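Local coordinates for protein LRIM1 (Anopheles gambiae, PDB 3O53), which forms a heterodimeric complex with the leucine-rich repeat protein APL1C that regulates complement-like immunity in the mosquito, this chain being its leucine-rich repeat domain, at residues V97-E102 / S115-Q120; L104-N109 / I125-N130; I111-C116 / L135-E140; G141-V146 / F161-A166. One frame throughout, in Å; residues are numbered along the deposited sequence.

Interaction 1: V97-E102 / S115-Q120; sequences VGPSIE and SCSRGQ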
loop_
_atom_site.group_PDB
_atom_site.type_symbol
_atom_site.label_atom_id
_atom_site.label_comp_id
_atom_site.label_asym_id
_atom_site.label_seq_id
_atom_site.Cartn_x
_atom_site.Cartn_y
_atom_site.Cartn_z
ATOM N N VAL A 97 -0.971 -15.814 -7.389
ATOM C CA VAL A 97 0.420 -16.088 -7.700
ATOM C C VAL A 97 1.002 -17.137 -6.754
ATOM O O VAL A 97 0.381 -17.496 -5.752
ATOM C CB VAL A 97 1.247 -14.782 -7.705
ATOM C CG1 VAL A 97 0.606 -13.787 -8.663
ATOM C CG2 VAL A 97 1.338 -14.190 -6.311
ATOM N N GLY A 98 2.192 -17.627 -7.095
ATOM C CA GLY A 98 2.762 -18.809 -6.473
ATOM C C GLY A 98 3.672 -18.560 -5.288
ATOM O O GLY A 98 3.785 -17.430 -4.806
ATOM N N PRO A 99 4.351 -19.622 -4.824
ATOM C CA PRO A 99 5.124 -19.655 -3.577
ATOM C C PRO A 99 6.500 -18.992 -3.656
ATOM O O PRO A 99 7.113 -18.779 -2.611
ATOM C CB PRO A 99 5.303 -21.159 -3.309
ATOM C CG PRO A 99 4.577 -21.880 -4.423
ATOM C CD PRO A 99 4.423 -20.908 -5.533
ATOM N N SER A 100 6.980 -18.679 -4.856
ATOM C CA SER A 100 8.306 -18.069 -5.016
ATOM C C SER A 100 8.248 -16.571 -5.284
ATOM O O SER A 100 9.281 -15.926 -5.489
ATOM C CB SER A 100 9.074 -18.743 -6.156
ATOM O OG SER A 100 9.361 -20.088 -5.841
ATOM N N ILE A 101 7.045 -16.014 -5.287
ATOM C CA ILE A 101 6.878 -14.588 -5.540
ATOM C C ILE A 101 7.568 -13.749 -4.471
ATOM O O ILE A 101 7.331 -13.904 -3.268
ATOM C CB ILE A 101 5.387 -14.214 -5.635
ATOM C CG1 ILE A 101 4.768 -14.898 -6.850
ATOM C CG2 ILE A 101 5.208 -12.722 -5.786
ATOM C CD1 ILE A 101 5.386 -14.459 -8.179
ATOM N N GLU A 102 8.427 -12.852 -4.934
ATOM C CA GLU A 102 9.151 -11.939 -4.066
ATOM C C GLU A 102 8.737 -10.511 -4.394
ATOM O O GLU A 102 8.683 -9.666 -3.514
ATOM C CB GLU A 102 10.668 -12.097 -4.262
ATOM C CG GLU A 102 11.192 -13.503 -3.985
ATOM C CD GLU A 102 12.690 -13.655 -4.248
ATOM O OE1 GLU A 102 13.281 -12.809 -4.959
ATOM O OE2 GLU A 102 13.278 -14.635 -3.743
ATOM N N SER A 115 -4.229 -13.303 -4.200
ATOM C CA SER A 115 -3.947 -14.503 -3.421
ATOM C C SER A 115 -2.510 -14.910 -3.685
ATOM O O SER A 115 -2.074 -14.896 -4.831
ATOM C CB SER A 115 -4.889 -15.643 -3.835
ATOM O OG SER A 115 -6.244 -15.210 -3.875
ATOM N N CYS A 116 -1.774 -15.265 -2.635
ATOM C CA CYS A 116 -0.380 -15.678 -2.777
ATOM C C CYS A 116 -0.161 -16.998 -2.032
ATOM O O CYS A 116 -0.419 -17.078 -0.837
ATOM C CB CYS A 116 0.551 -14.595 -2.209
ATOM S SG CYS A 116 0.184 -12.906 -2.758
ATOM N N SER A 117 0.296 -18.030 -2.739
ATOM C CA SER A 117 0.586 -19.326 -2.120
ATOM C C SER A 117 1.585 -19.179 -0.982
ATOM O O SER A 117 2.487 -18.348 -1.045
ATOM C CB SER A 117 1.168 -20.292 -3.152
ATOM O OG SER A 117 0.301 -20.442 -4.256
ATOM N N ARG A 118 1.437 -19.997 0.053
ATOM C CA ARG A 118 2.309 -19.883 1.215
ATOM C C ARG A 118 3.773 -19.963 0.789
ATOM O O ARG A 118 4.166 -20.855 0.034
ATOM C CB ARG A 118 1.980 -20.961 2.254
ATOM C CG ARG A 118 2.444 -22.360 1.890
ATOM C CD ARG A 118 1.900 -23.391 2.871
ATOM N NE ARG A 118 0.450 -23.538 2.761
ATOM C CZ ARG A 118 -0.162 -24.439 1.996
ATOM N NH1 ARG A 118 0.546 -25.290 1.263
ATOM N NH2 ARG A 118 -1.486 -24.490 1.963
ATOM N N GLY A 119 4.568 -19.013 1.265
ATOM C CA GLY A 119 5.976 -18.945 0.926
ATOM C C GLY A 119 6.824 -18.738 2.165
ATOM O O GLY A 119 6.310 -18.727 3.283
ATOM N N GLN A 120 8.126 -18.568 1.967
ATOM C CA GLN A 120 9.054 -18.445 3.083
ATOM C C GLN A 120 9.844 -17.141 3.025
ATOM O O GLN A 120 10.381 -16.688 4.037
ATOM C CB GLN A 120 10.024 -19.630 3.088
ATOM C CG GLN A 120 9.360 -20.987 2.887
ATOM C CD GLN A 120 8.721 -21.526 4.153
ATOM O OE1 GLN A 120 9.131 -21.188 5.262
ATOM N NE2 GLN A 120 7.717 -22.380 3.991
HETATM O O HOH W 1 3.283 -16.288 -2.235
#
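Val97 and Cys116 pair in parallel on two successive turns of a leucine-rich repeat solenoid. The pairing lies on its small three-stranded sheet, apart from the long run of parallel strands that includes 103-105. Here the contact is tight. Val97 N donates to Ser115 O at 2.9 Å. Val97 O takes the backbone NH of Ser117 at 3.1 Å and also a weak bond from Ser117 OG. The serine hydroxyl sits beside its own backbone N (chi1 -56°), which lets both groups of one residue meet the same carbonyl. On the buried face, Val97 CG2 lies 4.0 Å from Cys116 SG. That sulfur is bonded to Cys142, so the valine packs against a disulfide.

From Gly98 onward the backbones no longer exchange direct hydrogen bonds. The chain makes a type I turn from Gly98 to Ile101, and contact passes to the exposed ring of Pro99. Ser117 CB leans on the proline from N to CG, and Pro99 CB lies 3.5 Å from Arg118 O. Arg118 CB is directed away from the other segment, and the rest of its side chain is poorly ordered. At this looser end a water molecule links the two segments. It donates to Gly98 O at 2.9 Å and lies near Ser117 O.

Interaction 2: L104-N109 / I125-N130; sequences LHAANN and IYLANN
Asn130 ND2 grips two backbone carbonyls, one on each turn of the chain. Across the contact it donates to Ala106 O at 2.9 Å, and within its own turn to Leu127 O at 3.0 Å. Both acceptors lie close to the plane of the amide, which fixes its rotation. With CG beside the backbone N (chi1 -84°), the amide reaches across to the neighbouring turn. Its OD1 receives Ile111 N and a weak bond from Asn109 N. The buried amide is therefore bonded at both ends.

The strands pair in parallel. Tyr126 N donates to Leu104 O at 2.8 Å, and Ala106 N to Tyr126 O. Further on, Asn108 N donates to Ala128 O. On the face carrying His105 and Tyr126, the two rings form an offset stack, with centroids 4.4 Å apart and planes at 14°. CE1 of the imidazole lies over the tyrosine ring near CD2. The histidine is also close to the glycan on Asn64.

At the outer end, Asn129 ND2 donates to Asn108 OD1 from above its carbonyl plane, with the amide planes 75° apart. Asn108 ND2 turns to Asn89. A water donates to Asn109 O and Asn129 O. The repeated, inward-turned asparagines Asn109 and Asn130 are typical of the asparagine position in leucine-rich repeats.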
loop_
_atom_site.group_PDB
_atom_site.type_symbol
_atom_site.label_atom_id
_atom_site.label_comp_id
_atom_site.label_asym_id
_atom_site.label_seq_id
_atom_site.Cartn_x
_atom_site.Cartn_y
_atom_site.Cartn_z
ATOM N N LEU A 104 5.857 -8.201 -6.681
ATOM C CA LEU A 104 4.607 -8.243 -7.432
ATOM C C LEU A 104 4.217 -6.819 -7.813
ATOM O O LEU A 104 3.824 -6.022 -6.965
ATOM C CB LEU A 104 3.508 -8.879 -6.578
ATOM C CG LEU A 104 2.139 -9.062 -7.233
ATOM C CD1 LEU A 104 2.285 -9.923 -8.462
ATOM C CD2 LEU A 104 1.137 -9.685 -6.256
ATOM N N HIS A 105 4.368 -6.500 -9.088
ATOM C CA HIS A 105 3.972 -5.208 -9.613
ATOM C C HIS A 105 2.634 -5.369 -10.294
ATOM O O HIS A 105 2.533 -6.050 -11.307
ATOM C CB HIS A 105 4.991 -4.723 -10.638
ATOM C CG HIS A 105 6.260 -4.219 -10.030
ATOM N ND1 HIS A 105 6.355 -2.980 -9.433
ATOM C CD2 HIS A 105 7.483 -4.786 -9.923
ATOM C CE1 HIS A 105 7.585 -2.807 -8.984
ATOM N NE2 HIS A 105 8.289 -3.887 -9.268
ATOM N N ALA A 106 1.600 -4.748 -9.751
ATOM C CA ALA A 106 0.266 -4.905 -10.321
ATOM C C ALA A 106 -0.553 -3.639 -10.129
ATOM O O ALA A 106 -1.738 -3.695 -9.817
ATOM C CB ALA A 106 -0.439 -6.105 -9.704
ATOM N N ALA A 107 0.095 -2.498 -10.320
ATOM C CA ALA A 107 -0.572 -1.212 -10.239
ATOM C C ALA A 107 -1.429 -1.001 -11.480
ATOM O O ALA A 107 -1.162 -1.579 -12.537
ATOM C CB ALA A 107 0.478 -0.079 -10.107
ATOM N N ASN A 108 -2.457 -0.171 -11.350
ATOM C CA ASN A 108 -3.254 0.239 -12.500
ATOM C C ASN A 108 -3.961 -0.926 -13.166
ATOM O O ASN A 108 -3.908 -1.096 -14.382
ATOM C CB ASN A 108 -2.375 0.982 -13.508
ATOM C CG ASN A 108 -1.626 2.127 -12.867
ATOM O OD1 ASN A 108 -2.056 2.662 -11.848
ATOM N ND2 ASN A 108 -0.502 2.507 -13.449
ATOM N N ASN A 109 -4.629 -1.729 -12.349
ATOM C CA ASN A 109 -5.512 -2.764 -12.856
ATOM C C ASN A 109 -6.932 -2.541 -12.314
ATOM O O ASN A 109 -7.264 -1.425 -11.932
ATOM C CB ASN A 109 -4.960 -4.143 -12.495
ATOM C CG ASN A 109 -3.899 -4.608 -13.475
ATOM O OD1 ASN A 109 -4.196 -5.343 -14.410
ATOM N ND2 ASN A 109 -2.657 -4.179 -13.268
ATOM N N ILE A 125 4.941 -5.769 -2.541
ATOM C CA ILE A 125 3.652 -5.811 -3.234
ATOM C C ILE A 125 3.208 -4.410 -3.634
ATOM O O ILE A 125 3.019 -3.546 -2.784
ATOM C CB ILE A 125 2.572 -6.432 -2.336
ATOM C CG1 ILE A 125 2.886 -7.913 -2.085
ATOM C CG2 ILE A 125 1.170 -6.257 -2.971
ATOM C CD1 ILE A 125 2.039 -8.549 -0.990
ATOM N N TYR A 126 3.047 -4.200 -4.938
ATOM C CA TYR A 126 2.703 -2.898 -5.483
ATOM C C TYR A 126 1.318 -2.960 -6.104
ATOM O O TYR A 126 1.163 -3.485 -7.192
ATOM C CB TYR A 126 3.721 -2.493 -6.556
ATOM C CG TYR A 126 5.125 -2.330 -6.027
ATOM C CD1 TYR A 126 5.594 -1.087 -5.637
ATOM C CD2 TYR A 126 5.983 -3.419 -5.913
ATOM C CE1 TYR A 126 6.885 -0.923 -5.152
ATOM C CE2 TYR A 126 7.284 -3.263 -5.426
ATOM C CZ TYR A 126 7.720 -2.013 -5.048
ATOM O OH TYR A 126 8.997 -1.841 -4.557
ATOM N N LEU A 127 0.321 -2.411 -5.415
ATOM C CA LEU A 127 -1.060 -2.495 -5.868
ATOM C C LEU A 127 -1.744 -1.128 -5.969
ATOM O O LEU A 127 -2.961 -1.025 -5.803
ATOM C CB LEU A 127 -1.864 -3.382 -4.905
ATOM C CG LEU A 127 -1.574 -4.885 -4.987
ATOM C CD1 LEU A 127 -2.171 -5.617 -3.770
ATOM C CD2 LEU A 127 -2.115 -5.456 -6.295
ATOM N N ALA A 128 -0.981 -0.078 -6.231
ATOM C CA ALA A 128 -1.577 1.249 -6.332
ATOM C C ALA A 128 -2.662 1.236 -7.407
ATOM O O ALA A 128 -2.535 0.550 -8.410
ATOM C CB ALA A 128 -0.534 2.289 -6.669
ATOM N N ASN A 129 -3.729 1.994 -7.176
ATOM C CA ASN A 129 -4.721 2.281 -8.208
ATOM C C ASN A 129 -5.434 1.028 -8.690
ATOM O O ASN A 129 -5.327 0.648 -9.853
ATOM C CB ASN A 129 -4.071 2.992 -9.403
ATOM C CG ASN A 129 -5.100 3.657 -10.298
ATOM O OD1 ASN A 129 -6.217 3.927 -9.864
ATOM N ND2 ASN A 129 -4.732 3.927 -11.544
ATOM N N ASN A 130 -6.145 0.385 -7.773
ATOM C CA ASN A 130 -6.915 -0.796 -8.075
ATOM C C ASN A 130 -8.296 -0.654 -7.414
ATOM O O ASN A 130 -8.723 0.460 -7.135
ATOM C CB ASN A 130 -6.162 -2.038 -7.602
ATOM C CG ASN A 130 -5.137 -2.510 -8.619
ATOM O OD1 ASN A 130 -5.494 -2.959 -9.702
ATOM N ND2 ASN A 130 -3.855 -2.399 -8.274
HETATM O O HOH W 2 -6.316 1.109 -12.523
#

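Interaction 3: I111-C116 / L135-E140; sequences ISRVSC and LRDLDE
Val114 satisfies both of its backbone polar groups on segment 135-140. Its N donates to Asp137 O at 3.0 Å, and its O receives Asp139 N at 2.9 Å. These two bonds make a single bridge between Val114 and Leu138. CA-H groups of Arg113 and Leu138 add weaker contacts to the same two carbonyls.

Asp139 does more with its side chain. Its CG stands between the backbone N and the carbonyl carbon (chi1 78°), which brings the carboxylate alongside Ser115 and Cys116. OD1 accepts Cys142 N, and probably also Cys116 N, though the position of that nitrogen is less sure. OD2 lies 3.4 Å from Ser115 CB. One carboxylate thus lies close to both cysteines of the disulfide.

Asp137 lies at the Ser112 and Arg113 end of the strand. OD2 accepts Thr133 N, its main partner. OD1 forms a salt bridge with Arg113 NH2, long at 3.5 Å, with the guanidinium and carboxylate planes 35° apart. The arginine chain bends at chi2 and chi3, and its NE donates to Ser112 O at 2.8 Å from above the carbonyl plane.

On the buried side of the bridge, the Val114 and Leu138 side chains lie side by side, CG2 against CD1. Strand 113-116 lies between strand 91-97, its partner in the small parallel sheet, and the short 3-10 turn 135-137 with the chain that follows it.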
loop_
_atom_site.group_PDB
_atom_site.type_symbol
_atom_site.label_atom_id
_atom_site.label_comp_id
_atom_site.label_asym_id
_atom_site.label_seq_id
_atom_site.Cartn_x
_atom_site.Cartn_y
_atom_site.Cartn_z
ATOM N N ILE A 111 -8.042 -4.625 -9.802
ATOM C CA ILE A 111 -7.919 -5.730 -8.855
ATOM C C ILE A 111 -8.756 -5.553 -7.594
ATOM O O ILE A 111 -8.684 -4.526 -6.926
ATOM C CB ILE A 111 -6.446 -5.974 -8.465
ATOM C CG1 ILE A 111 -5.693 -6.624 -9.631
ATOM C CG2 ILE A 111 -6.357 -6.849 -7.210
ATOM C CD1 ILE A 111 -4.175 -6.579 -9.482
ATOM N N SER A 112 -9.566 -6.564 -7.286
ATOM C CA SER A 112 -10.309 -6.602 -6.042
ATOM C C SER A 112 -9.945 -7.830 -5.203
ATOM O O SER A 112 -10.394 -7.942 -4.066
ATOM C CB SER A 112 -11.832 -6.564 -6.295
ATOM O OG SER A 112 -12.249 -7.684 -7.063
ATOM N N ARG A 113 -9.127 -8.739 -5.745
ATOM C CA ARG A 113 -8.695 -9.927 -4.999
ATOM C C ARG A 113 -7.257 -10.306 -5.376
ATOM O O ARG A 113 -6.918 -10.390 -6.555
ATOM C CB ARG A 113 -9.610 -11.152 -5.270
ATOM C CG ARG A 113 -11.113 -10.921 -5.104
ATOM C CD ARG A 113 -11.595 -10.997 -3.650
ATOM N NE ARG A 113 -12.330 -9.782 -3.304
ATOM C CZ ARG A 113 -13.644 -9.675 -3.148
ATOM N NH1 ARG A 113 -14.455 -10.718 -3.263
ATOM N NH2 ARG A 113 -14.149 -8.493 -2.843
ATOM N N VAL A 114 -6.420 -10.539 -4.370
ATOM C CA VAL A 114 -5.082 -11.071 -4.599
ATOM C C VAL A 114 -4.868 -12.263 -3.677
ATOM O O VAL A 114 -5.272 -12.240 -2.516
ATOM C CB VAL A 114 -3.986 -10.019 -4.324
ATOM C CG1 VAL A 114 -2.621 -10.531 -4.783
ATOM C CG2 VAL A 114 -4.311 -8.700 -5.024
ATOM N N SER A 115 -4.229 -13.303 -4.200
ATOM C CA SER A 115 -3.947 -14.503 -3.421
ATOM C C SER A 115 -2.510 -14.910 -3.685
ATOM O O SER A 115 -2.074 -14.896 -4.831
ATOM C CB SER A 115 -4.889 -15.643 -3.835
ATOM O OG SER A 115 -6.244 -15.210 -3.875
ATOM N N CYS A 116 -1.774 -15.265 -2.635
ATOM C CA CYS A 116 -0.380 -15.678 -2.777
ATOM C C CYS A 116 -0.161 -16.998 -2.032
ATOM O O CYS A 116 -0.419 -17.078 -0.837
ATOM C CB CYS A 116 0.551 -14.595 -2.209
ATOM S SG CYS A 116 0.184 -12.906 -2.758
ATOM N N LEU A 135 -8.403 -4.985 3.529
ATOM C CA LEU A 135 -7.147 -5.725 3.594
ATOM C C LEU A 135 -7.365 -7.220 3.365
ATOM O O LEU A 135 -6.498 -7.880 2.809
ATOM C CB LEU A 135 -6.418 -5.473 4.921
ATOM C CG LEU A 135 -5.828 -4.067 5.074
ATOM C CD1 LEU A 135 -5.028 -3.931 6.380
ATOM C CD2 LEU A 135 -4.958 -3.704 3.869
ATOM N N ARG A 136 -8.526 -7.753 3.756
ATOM C CA ARG A 136 -8.823 -9.170 3.490
ATOM C C ARG A 136 -9.150 -9.504 2.017
ATOM O O ARG A 136 -9.372 -10.659 1.683
ATOM C CB ARG A 136 -9.950 -9.664 4.402
ATOM C CG ARG A 136 -9.527 -9.821 5.849
ATOM C CD ARG A 136 -10.738 -10.078 6.730
ATOM N NE ARG A 136 -11.657 -8.947 6.711
ATOM C CZ ARG A 136 -12.940 -9.012 7.046
ATOM N NH1 ARG A 136 -13.499 -10.167 7.409
ATOM N NH2 ARG A 136 -13.680 -7.918 6.988
ATOM N N ASP A 137 -9.191 -8.506 1.135
ATOM C CA ASP A 137 -9.145 -8.787 -0.307
ATOM C C ASP A 137 -7.824 -9.479 -0.682
ATOM O O ASP A 137 -7.741 -10.195 -1.683
ATOM C CB ASP A 137 -9.295 -7.490 -1.105
ATOM C CG ASP A 137 -10.713 -6.950 -1.063
ATOM O OD1 ASP A 137 -11.613 -7.668 -0.590
ATOM O OD2 ASP A 137 -10.926 -5.820 -1.516
ATOM N N LEU A 138 -6.792 -9.234 0.118
ATOM C CA LEU A 138 -5.532 -9.980 0.029
ATOM C C LEU A 138 -5.663 -11.214 0.908
ATOM O O LEU A 138 -6.111 -11.104 2.042
ATOM C CB LEU A 138 -4.370 -9.116 0.534
ATOM C CG LEU A 138 -3.733 -8.170 -0.489
ATOM C CD1 LEU A 138 -4.764 -7.275 -1.138
ATOM C CD2 LEU A 138 -2.631 -7.345 0.175
ATOM N N ASP A 139 -5.297 -12.391 0.409
ATOM C CA ASP A 139 -5.431 -13.581 1.246
ATOM C C ASP A 139 -4.293 -13.595 2.256
ATOM O O ASP A 139 -3.459 -12.681 2.269
ATOM C CB ASP A 139 -5.532 -14.878 0.424
ATOM C CG ASP A 139 -4.203 -15.360 -0.102
ATOM O OD1 ASP A 139 -3.198 -14.613 -0.042
ATOM O OD2 ASP A 139 -4.174 -16.507 -0.591
ATOM N N GLU A 140 -4.274 -14.589 3.133
ATOM C CA GLU A 140 -3.356 -14.546 4.266
ATOM C C GLU A 140 -1.911 -14.707 3.801
ATOM O O GLU A 140 -1.003 -14.090 4.361
ATOM C CB GLU A 140 -3.765 -15.572 5.336
ATOM C CG GLU A 140 -5.058 -15.134 6.061
ATOM C CD GLU A 140 -5.614 -16.168 7.038
ATOM O OE1 GLU A 140 -4.916 -17.143 7.354
ATOM O OE2 GLU A 140 -6.754 -15.988 7.508
#

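Interaction 4: G141-V146 / F161-A166; sequences GCRSRV and FAELAA
Two turns of backbone come together most closely at Ser144 and Ala166, whose CA atoms are 4.5 Å apart, and Arg145 N donates to Ala166 O at 2.9 Å. The donor stands above the plane of that carbonyl. A CA-H of Ser144 meets the same oxygen.

Arg143 supplies most of the side-chain contact. It extends straight as far as CD and bends at chi3 (-85°), which brings NH1 to Glu163 O at 2.9 Å. This bond is good at both ends. The acceptor lies in the guanidinium plane, and the donor lies on a lone pair of the carbonyl. NE is held by Leu138 O, earlier in the same loop, so the guanidinium is gripped by its own turn and the next one, which restrains its rotation.

The contact joins two successive turns of the leucine-rich repeat solenoid. Segment 141-146 leads into strand 146-150, and the 3-10 segment 161-166 lies in the loop before strand 173-175. The aliphatic part of Arg143 packs inward, with CG 3.9 Å from Leu164 CD2, the two side chains crossing at about a right angle.

At the exposed end, Ala166 CB fits between Arg143 O and the side chain of Ser144. It lies 3.5 Å from Ser144 OG, whose hydrogen-bond partner is Glu140 O. Arg143 O itself accepts a bond from Ser167 OG.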
loop_
_atom_site.group_PDB
_atom_site.type_symbol
_atom_site.label_atom_id
_atom_site.label_comp_id
_atom_site.label_asym_id
_atom_site.label_seq_id
_atom_site.Cartn_x
_atom_site.Cartn_y
_atom_site.Cartn_z
ATOM N N GLY A 141 -1.709 -15.487 2.744
ATOM C CA GLY A 141 -0.400 -15.598 2.128
ATOM C C GLY A 141 0.122 -14.239 1.690
ATOM O O GLY A 141 1.284 -13.905 1.923
ATOM N N CYS A 142 -0.748 -13.440 1.076
ATOM C CA CYS A 142 -0.372 -12.108 0.606
ATOM C C CYS A 142 -0.123 -11.133 1.750
ATOM O O CYS A 142 0.448 -10.069 1.537
ATOM C CB CYS A 142 -1.461 -11.531 -0.309
ATOM S SG CYS A 142 -1.601 -12.369 -1.892
ATOM N N ARG A 143 -0.551 -11.484 2.959
ATOM C CA ARG A 143 -0.329 -10.613 4.108
ATOM C C ARG A 143 0.756 -11.144 5.050
ATOM O O ARG A 143 0.935 -10.620 6.149
ATOM C CB ARG A 143 -1.660 -10.367 4.859
ATOM C CG ARG A 143 -2.594 -9.442 4.074
ATOM C CD ARG A 143 -3.926 -9.190 4.768
ATOM N NE ARG A 143 -4.898 -10.242 4.476
ATOM C CZ ARG A 143 -5.487 -11.009 5.394
ATOM N NH1 ARG A 143 -5.210 -10.858 6.685
ATOM N NH2 ARG A 143 -6.362 -11.932 5.021
ATOM N N SER A 144 1.490 -12.164 4.604
ATOM C CA SER A 144 2.574 -12.748 5.400
ATOM C C SER A 144 3.949 -12.350 4.882
ATOM O O SER A 144 4.241 -12.496 3.694
ATOM C CB SER A 144 2.495 -14.282 5.404
ATOM O OG SER A 144 1.214 -14.740 5.796
ATOM N N ARG A 145 4.799 -11.880 5.796
ATOM C CA ARG A 145 6.196 -11.585 5.491
ATOM C C ARG A 145 6.315 -10.534 4.395
ATOM O O ARG A 145 7.274 -10.511 3.621
ATOM C CB ARG A 145 6.948 -12.872 5.120
ATOM C CG ARG A 145 6.936 -13.908 6.245
ATOM C CD ARG A 145 7.912 -15.051 6.003
ATOM N NE ARG A 145 9.251 -14.561 5.688
ATOM C CZ ARG A 145 10.096 -14.047 6.579
ATOM N NH1 ARG A 145 9.748 -13.945 7.855
ATOM N NH2 ARG A 145 11.291 -13.627 6.190
ATOM N N VAL A 146 5.330 -9.648 4.352
ATOM C CA VAL A 146 5.381 -8.497 3.476
ATOM C C VAL A 146 6.399 -7.474 3.995
ATOM O O VAL A 146 6.458 -7.167 5.181
ATOM C CB VAL A 146 4.001 -7.829 3.371
ATOM C CG1 VAL A 146 4.061 -6.659 2.411
ATOM C CG2 VAL A 146 2.962 -8.847 2.914
ATOM N N PHE A 161 -4.867 -3.373 11.958
ATOM C CA PHE A 161 -3.462 -3.743 11.877
ATOM C C PHE A 161 -3.238 -5.221 12.131
ATOM O O PHE A 161 -2.324 -5.808 11.579
ATOM C CB PHE A 161 -2.623 -2.925 12.867
ATOM C CG PHE A 161 -2.386 -1.499 12.433
ATOM C CD1 PHE A 161 -1.991 -1.213 11.129
ATOM C CD2 PHE A 161 -2.548 -0.451 13.331
ATOM C CE1 PHE A 161 -1.769 0.102 10.722
ATOM C CE2 PHE A 161 -2.326 0.866 12.938
ATOM C CZ PHE A 161 -1.934 1.147 11.631
ATOM N N ALA A 162 -4.069 -5.817 12.977
ATOM C CA ALA A 162 -3.979 -7.241 13.257
ATOM C C ALA A 162 -4.000 -8.076 11.976
ATOM O O ALA A 162 -3.422 -9.166 11.923
ATOM C CB ALA A 162 -5.117 -7.665 14.184
ATOM N N GLU A 163 -4.670 -7.585 10.941
ATOM C CA GLU A 163 -4.748 -8.339 9.684
ATOM C C GLU A 163 -3.396 -8.415 8.965
ATOM O O GLU A 163 -3.224 -9.194 8.031
ATOM C CB GLU A 163 -5.842 -7.767 8.774
ATOM C CG GLU A 163 -7.246 -8.135 9.282
ATOM C CD GLU A 163 -8.374 -7.435 8.542
ATOM O OE1 GLU A 163 -8.125 -6.826 7.478
ATOM O OE2 GLU A 163 -9.527 -7.506 9.029
ATOM N N LEU A 164 -2.437 -7.620 9.431
ATOM C CA LEU A 164 -1.082 -7.624 8.892
ATOM C C LEU A 164 -0.093 -8.233 9.897
ATOM O O LEU A 164 1.121 -8.106 9.738
ATOM C CB LEU A 164 -0.646 -6.193 8.549
ATOM C CG LEU A 164 -1.369 -5.535 7.369
ATOM C CD1 LEU A 164 -0.847 -4.110 7.113
ATOM C CD2 LEU A 164 -1.215 -6.397 6.118
ATOM N N ALA A 165 -0.618 -8.899 10.921
ATOM C CA ALA A 165 0.218 -9.453 11.991
ATOM C C ALA A 165 1.259 -10.456 11.484
ATOM O O ALA A 165 2.328 -10.589 12.068
ATOM C CB ALA A 165 -0.645 -10.095 13.056
ATOM N N ALA A 166 0.952 -11.153 10.398
ATOM C CA ALA A 166 1.888 -12.119 9.830
ATOM C C ALA A 166 3.064 -11.420 9.142
ATOM O O ALA A 166 3.948 -12.075 8.586
ATOM C CB ALA A 166 1.173 -13.036 8.855
#

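All four contacts join successive turns of one solenoid. Interaction 2 has the most buried residues and lies on the larger run of parallel strands, where asparagine amides and stacked rings add to the backbone bonds. Interactions 1 and 3 share Ser115 and Cys116 and use strand 113-116. In interaction 1 it pairs with the end of strand 91-97, in interaction 3 with a loop and its 3-10 turn. Interaction 4 is a surface contact with no strand pairing, held by an arginine and one backbone bond. The Cys116-Cys142 disulfide ties interactions 1 and 3 to interaction 4. Ile111, Val114, Ala106 and Leu127 pack together between interactions 2 and 3, in the interior of the solenoid.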